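Local coordinates for protein endo-b-1,4-glucanase (Nasutitermes takasagoensis, PDB 1KS8) that probably cleaves internal beta-1,4-glucosidic linkages in cellulose and related beta-glucans, as a family 9 glycosyl hydrolase built on an (alpha/alpha)6 barrel, at residues A[14-19]-A[50-55]; A[105-110]-A[182-187]. All blocks are in the same frame, centred on the assembly; numbering follows the deposited sequence.

Contact 1: A[14-19]-A[50-55]; sequences LFYEAQ and GGYFDA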
# COMPACT_ATOMS: atom_id res chain seq x y z
N LEU A 14 12.49 -2.08 5.27
CA LEU A 14 13.30 -3.18 4.74
C LEU A 14 12.39 -4.12 3.95
O LEU A 14 12.81 -4.73 2.97
CB LEU A 14 13.99 -3.96 5.87
CG LEU A 14 15.11 -3.23 6.61
CD1 LEU A 14 15.65 -4.13 7.71
CD2 LEU A 14 16.22 -2.84 5.65
N PHE A 15 11.14 -4.25 4.37
CA PHE A 15 10.21 -5.09 3.64
C PHE A 15 10.02 -4.50 2.24
O PHE A 15 10.05 -5.21 1.25
CB PHE A 15 8.85 -5.20 4.35
CG PHE A 15 7.77 -5.81 3.48
CD1 PHE A 15 7.89 -7.11 3.00
CD2 PHE A 15 6.65 -5.07 3.13
CE1 PHE A 15 6.90 -7.67 2.18
CE2 PHE A 15 5.66 -5.62 2.30
CZ PHE A 15 5.79 -6.91 1.83
N TYR A 16 9.82 -3.19 2.16
CA TYR A 16 9.64 -2.59 0.85
C TYR A 16 10.90 -2.75 -0.01
O TYR A 16 10.79 -2.95 -1.22
CB TYR A 16 9.20 -1.12 0.97
CG TYR A 16 7.72 -1.02 1.31
CD1 TYR A 16 6.75 -1.44 0.40
CD2 TYR A 16 7.29 -0.57 2.56
CE1 TYR A 16 5.39 -1.42 0.73
CE2 TYR A 16 5.94 -0.54 2.90
CZ TYR A 16 5.00 -0.97 1.98
OH TYR A 16 3.66 -0.96 2.31
N GLU A 17 12.08 -2.70 0.60
CA GLU A 17 13.30 -2.90 -0.19
C GLU A 17 13.27 -4.32 -0.76
O GLU A 17 13.74 -4.56 -1.87
CB GLU A 17 14.57 -2.72 0.65
CG GLU A 17 14.88 -1.29 1.07
CD GLU A 17 16.37 -1.07 1.32
OE1 GLU A 17 16.72 -0.03 1.91
OE2 GLU A 17 17.17 -1.93 0.91
N ALA A 18 12.73 -5.26 0.02
CA ALA A 18 12.65 -6.66 -0.41
C ALA A 18 11.66 -6.87 -1.54
O ALA A 18 11.70 -7.90 -2.22
CB ALA A 18 12.28 -7.55 0.78
N GLN A 19 10.77 -5.90 -1.74
CA GLN A 19 9.75 -5.97 -2.79
C GLN A 19 10.14 -5.24 -4.07
O GLN A 19 9.40 -5.24 -5.05
CB GLN A 19 8.43 -5.38 -2.28
CG GLN A 19 7.78 -6.14 -1.14
CD GLN A 19 7.43 -7.56 -1.52
OE1 GLN A 19 8.16 -8.50 -1.20
NE2 GLN A 19 6.31 -7.73 -2.22
N GLY A 50 11.49 -1.46 -12.82
CA GLY A 50 11.35 -0.80 -11.54
C GLY A 50 10.02 -1.11 -10.88
O GLY A 50 9.36 -2.09 -11.23
N GLY A 51 9.62 -0.26 -9.94
CA GLY A 51 8.37 -0.49 -9.24
C GLY A 51 8.48 -1.61 -8.23
O GLY A 51 9.57 -2.14 -7.99
N TYR A 52 7.35 -1.97 -7.63
CA TYR A 52 7.32 -3.02 -6.62
C TYR A 52 6.60 -4.29 -7.06
O TYR A 52 5.57 -4.23 -7.74
CB TYR A 52 6.59 -2.54 -5.37
CG TYR A 52 7.30 -1.49 -4.55
CD1 TYR A 52 8.44 -1.81 -3.82
CD2 TYR A 52 6.81 -0.19 -4.48
CE1 TYR A 52 9.07 -0.86 -3.03
CE2 TYR A 52 7.43 0.77 -3.70
CZ TYR A 52 8.57 0.42 -2.97
OH TYR A 52 9.19 1.35 -2.18
N PHE A 53 7.14 -5.43 -6.67
CA PHE A 53 6.48 -6.70 -6.92
C PHE A 53 5.33 -6.60 -5.92
O PHE A 53 5.50 -6.08 -4.82
CB PHE A 53 7.41 -7.87 -6.58
CG PHE A 53 8.54 -8.05 -7.56
CD1 PHE A 53 8.28 -8.15 -8.92
CD2 PHE A 53 9.85 -8.17 -7.11
CE1 PHE A 53 9.31 -8.38 -9.83
CE2 PHE A 53 10.89 -8.39 -8.01
CZ PHE A 53 10.62 -8.50 -9.37
N ASP A 54 4.17 -7.11 -6.29
CA ASP A 54 3.00 -6.98 -5.42
C ASP A 54 3.02 -7.65 -4.06
O ASP A 54 2.81 -7.00 -3.04
CB ASP A 54 1.75 -7.44 -6.16
CG ASP A 54 0.49 -7.24 -5.34
OD1 ASP A 54 0.16 -6.07 -5.05
OD2 ASP A 54 -0.15 -8.24 -4.98
N ALA A 55 3.28 -8.95 -4.05
CA ALA A 55 3.25 -9.70 -2.81
C ALA A 55 4.35 -10.74 -2.76
O ALA A 55 5.53 -10.40 -2.76
CB ALA A 55 1.88 -10.36 -2.67
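Gln19, where helix 5-18 gives way to loop, grips the loop 50-55 with both its backbone and its side chain. Its carbonyl O accepts a nearly straight bond from Phe53 N (2.8 Å), and the same oxygen receives a CA-H...O contact from Tyr52 CA at 3.4 Å. The side chain leaves with CG anti to the carbonyl carbon (chi1 -65°) and bends at chi2, which turns the amide toward the loop. Along the way CB lies 3.9 Å from Tyr52 CD1, while CG rests over one face of the Phe15 ring, near its rim. At the end, NE2 donates to Ala55 O over 2.8 Å at 171°; the acceptor lies in the amide plane and the donor meets a lone pair of the carbonyl. NE2 also makes a weak, bent bond to Phe53 O, and OE1 bonds to NE2 of His360. Glutamine suits the place because one flat group serves main-chain acceptors with its nitrogen and a histidine with its oxygen. With the amide and CG cut away, as in an alanine here, Ala55 O and His360 NE2 would probably lose these mates, and the packing against the rim of one Phe15 face would probably go too.

The aromatic part is a T-shaped stack: the edge of Tyr16 points to the face of Tyr52, with ring centroids 5.7 Å apart and planes at 61°. Tyrosine fits both positions, its ring filling the interior and its hydroxyl reaching a backbone carbonyl, Thr415 O for Tyr16 and Ala95 O for Tyr52. Since Ala55 touches Glu412, a predicted active-site residue, this buried network of directional bonds is consistent with fixing the backbone of a loop bordering the catalytic cleft.

Contact 2: A[105-110]-A[182-187]; sequences KAHTSQ and RQLFDF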
# COMPACT_ATOMS: atom_id res chain seq x y z
N LYS A 105 7.05 6.09 -15.72
CA LYS A 105 7.36 5.27 -16.89
C LYS A 105 6.08 4.66 -17.46
O LYS A 105 5.89 4.61 -18.68
CB LYS A 105 8.32 4.14 -16.54
CG LYS A 105 9.71 4.58 -16.13
CD LYS A 105 10.60 3.36 -15.93
CE LYS A 105 11.99 3.75 -15.47
NZ LYS A 105 12.85 2.55 -15.22
N ALA A 106 5.21 4.17 -16.58
CA ALA A 106 3.97 3.54 -16.99
C ALA A 106 3.02 4.52 -17.68
O ALA A 106 2.12 4.10 -18.42
CB ALA A 106 3.29 2.90 -15.78
N HIS A 107 3.20 5.81 -17.42
CA HIS A 107 2.37 6.84 -18.04
C HIS A 107 3.03 7.15 -19.38
O HIS A 107 3.67 8.19 -19.54
CB HIS A 107 2.35 8.08 -17.16
CG HIS A 107 1.34 9.10 -17.58
ND1 HIS A 107 1.46 10.44 -17.29
CD2 HIS A 107 0.17 8.97 -18.26
CE1 HIS A 107 0.42 11.09 -17.77
NE2 HIS A 107 -0.38 10.23 -18.36
N THR A 108 2.85 6.25 -20.33
CA THR A 108 3.45 6.36 -21.65
C THR A 108 2.92 7.47 -22.56
O THR A 108 3.62 7.94 -23.46
CB THR A 108 3.38 5.01 -22.38
OG1 THR A 108 2.06 4.47 -22.24
CG2 THR A 108 4.37 4.03 -21.76
N SER A 109 1.68 7.88 -22.34
CA SER A 109 1.07 8.96 -23.11
C SER A 109 0.11 9.64 -22.15
O SER A 109 -0.27 9.06 -21.15
CB SER A 109 0.32 8.42 -24.33
OG SER A 109 0.00 9.47 -25.22
N GLN A 110 -0.28 10.88 -22.44
CA GLN A 110 -1.18 11.59 -21.54
C GLN A 110 -2.40 10.78 -21.11
O GLN A 110 -2.77 10.78 -19.93
CB GLN A 110 -1.59 12.93 -22.15
CG GLN A 110 -0.47 13.97 -22.15
CD GLN A 110 0.62 13.69 -23.17
OE1 GLN A 110 1.75 14.18 -23.04
NE2 GLN A 110 0.29 12.92 -24.20
N ARG A 182 -1.82 15.53 -12.71
CA ARG A 182 -2.91 16.28 -13.34
C ARG A 182 -3.44 15.59 -14.58
O ARG A 182 -4.66 15.52 -14.79
CB ARG A 182 -2.45 17.69 -13.71
CG ARG A 182 -2.05 18.56 -12.53
CD ARG A 182 -1.82 20.00 -12.98
NE ARG A 182 -1.43 20.87 -11.88
CZ ARG A 182 -1.34 22.19 -11.97
NH1 ARG A 182 -1.61 22.80 -13.12
NH2 ARG A 182 -0.98 22.91 -10.91
N GLN A 183 -2.53 15.10 -15.42
CA GLN A 183 -2.92 14.42 -16.65
C GLN A 183 -3.65 13.12 -16.38
O GLN A 183 -4.64 12.81 -17.04
CB GLN A 183 -1.68 14.16 -17.50
CG GLN A 183 -0.90 15.43 -17.82
CD GLN A 183 0.37 15.17 -18.59
OE1 GLN A 183 1.04 14.15 -18.38
NE2 GLN A 183 0.73 16.09 -19.48
N LEU A 184 -3.17 12.35 -15.40
CA LEU A 184 -3.83 11.09 -15.08
C LEU A 184 -5.22 11.31 -14.49
O LEU A 184 -6.12 10.50 -14.73
CB LEU A 184 -2.96 10.25 -14.13
CG LEU A 184 -1.83 9.52 -14.86
CD1 LEU A 184 -0.83 8.97 -13.86
CD2 LEU A 184 -2.42 8.41 -15.72
N PHE A 185 -5.40 12.39 -13.73
CA PHE A 185 -6.72 12.66 -13.18
C PHE A 185 -7.68 13.00 -14.31
O PHE A 185 -8.81 12.53 -14.33
CB PHE A 185 -6.70 13.84 -12.20
CG PHE A 185 -8.06 14.21 -11.70
CD1 PHE A 185 -8.75 13.37 -10.83
CD2 PHE A 185 -8.70 15.36 -12.16
CE1 PHE A 185 -10.05 13.66 -10.42
CE2 PHE A 185 -10.00 15.66 -11.76
CZ PHE A 185 -10.68 14.81 -10.89
N ASP A 186 -7.22 13.81 -15.26
CA ASP A 186 -8.06 14.19 -16.39
C ASP A 186 -8.45 12.93 -17.16
O ASP A 186 -9.60 12.78 -17.57
CB ASP A 186 -7.31 15.16 -17.30
CG ASP A 186 -7.34 16.58 -16.77
OD1 ASP A 186 -6.54 17.41 -17.26
OD2 ASP A 186 -8.16 16.88 -15.88
N PHE A 187 -7.49 12.04 -17.36
CA PHE A 187 -7.74 10.79 -18.06
C PHE A 187 -8.81 9.99 -17.30
O PHE A 187 -9.79 9.53 -17.88
CB PHE A 187 -6.43 9.99 -18.17
CG PHE A 187 -6.59 8.59 -18.70
CD1 PHE A 187 -7.48 8.30 -19.73
CD2 PHE A 187 -5.82 7.56 -18.17
CE1 PHE A 187 -7.59 7.00 -20.23
CE2 PHE A 187 -5.92 6.26 -18.66
CZ PHE A 187 -6.81 5.98 -19.69
O HOH W 1 3.39 16.02 -20.81
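Gln110 and Gln183 bring the two backbones closest, their CA atoms 5.9 Å apart, where the chain leaving helix 89-106 through an inverse gamma turn centred on His107 meets helix 171-190. The imidazole of His107 carries the contact. Leu184 lies over one of its faces in a CH-pi contact, CG standing 3.9 Å from the ring centroid and only 10° off the normal, with CD2 against His107 CD2 at 3.7 Å. A branched leucine suits this place, since its CG and CD2 together cover the flat ring.

Gln183 arrives at the ring's edge instead: its OE1 lies near the imidazole plane, 3.2 Å from His107 CE1, and its amide is turned 73° from the ring. With CG anti to the backbone N (chi1 -169°), the histidine is directed across to the helix. Both ring nitrogens have partners: NE2 donates to Gln110 O in a nearly straight bond of 2.9 Å, nearly in the ring plane though above the carbonyl plane, and ND1 is hydrogen-bonded to ND1 of His180. Together these two bonds fix the ring's rotation: one ties it to its own loop at Gln110, the other to helix 171-190 at His180.

Toward solvent, the CG of Gln110 packs on Gln183 NE2 at 3.6 Å, and a water accepts from that NE2 while donating weakly to Gln110 OE1. Glutamine suits this margin, combining an apolar stem with a polar end.

Inward, Leu184 continues onto Phe113 of strand 113-117 and onto helix 149-165, which Phe187 also reaches at Ala152, while Phe185 packs against helix 212-226. Helix 171-190 is thus lodged between other helices and the short antiparallel sheet.

From the N terminus, helix 5-18 comes first, and contact 1 joins its C-terminal end to residues 50-55, closing a long loop of 30 residues without helix or strand. The chain then passes through strand 60-61 and several helices to the end of helix 89-106, where contact 2 opens. That contact spans 71 intervening residues, including strands 113-117 and 139-142 and helix 149-165, before closing on helix 171-190. The two loops follow in series, neither nested nor crossed. The centres of contact 1 and contact 2 lie about 23 Å apart, and the two do not touch. Helix 89-106 relates them: Tyr52 and Gly51 bond to its Ala95 and Trp98, and contact 2 begins at its end.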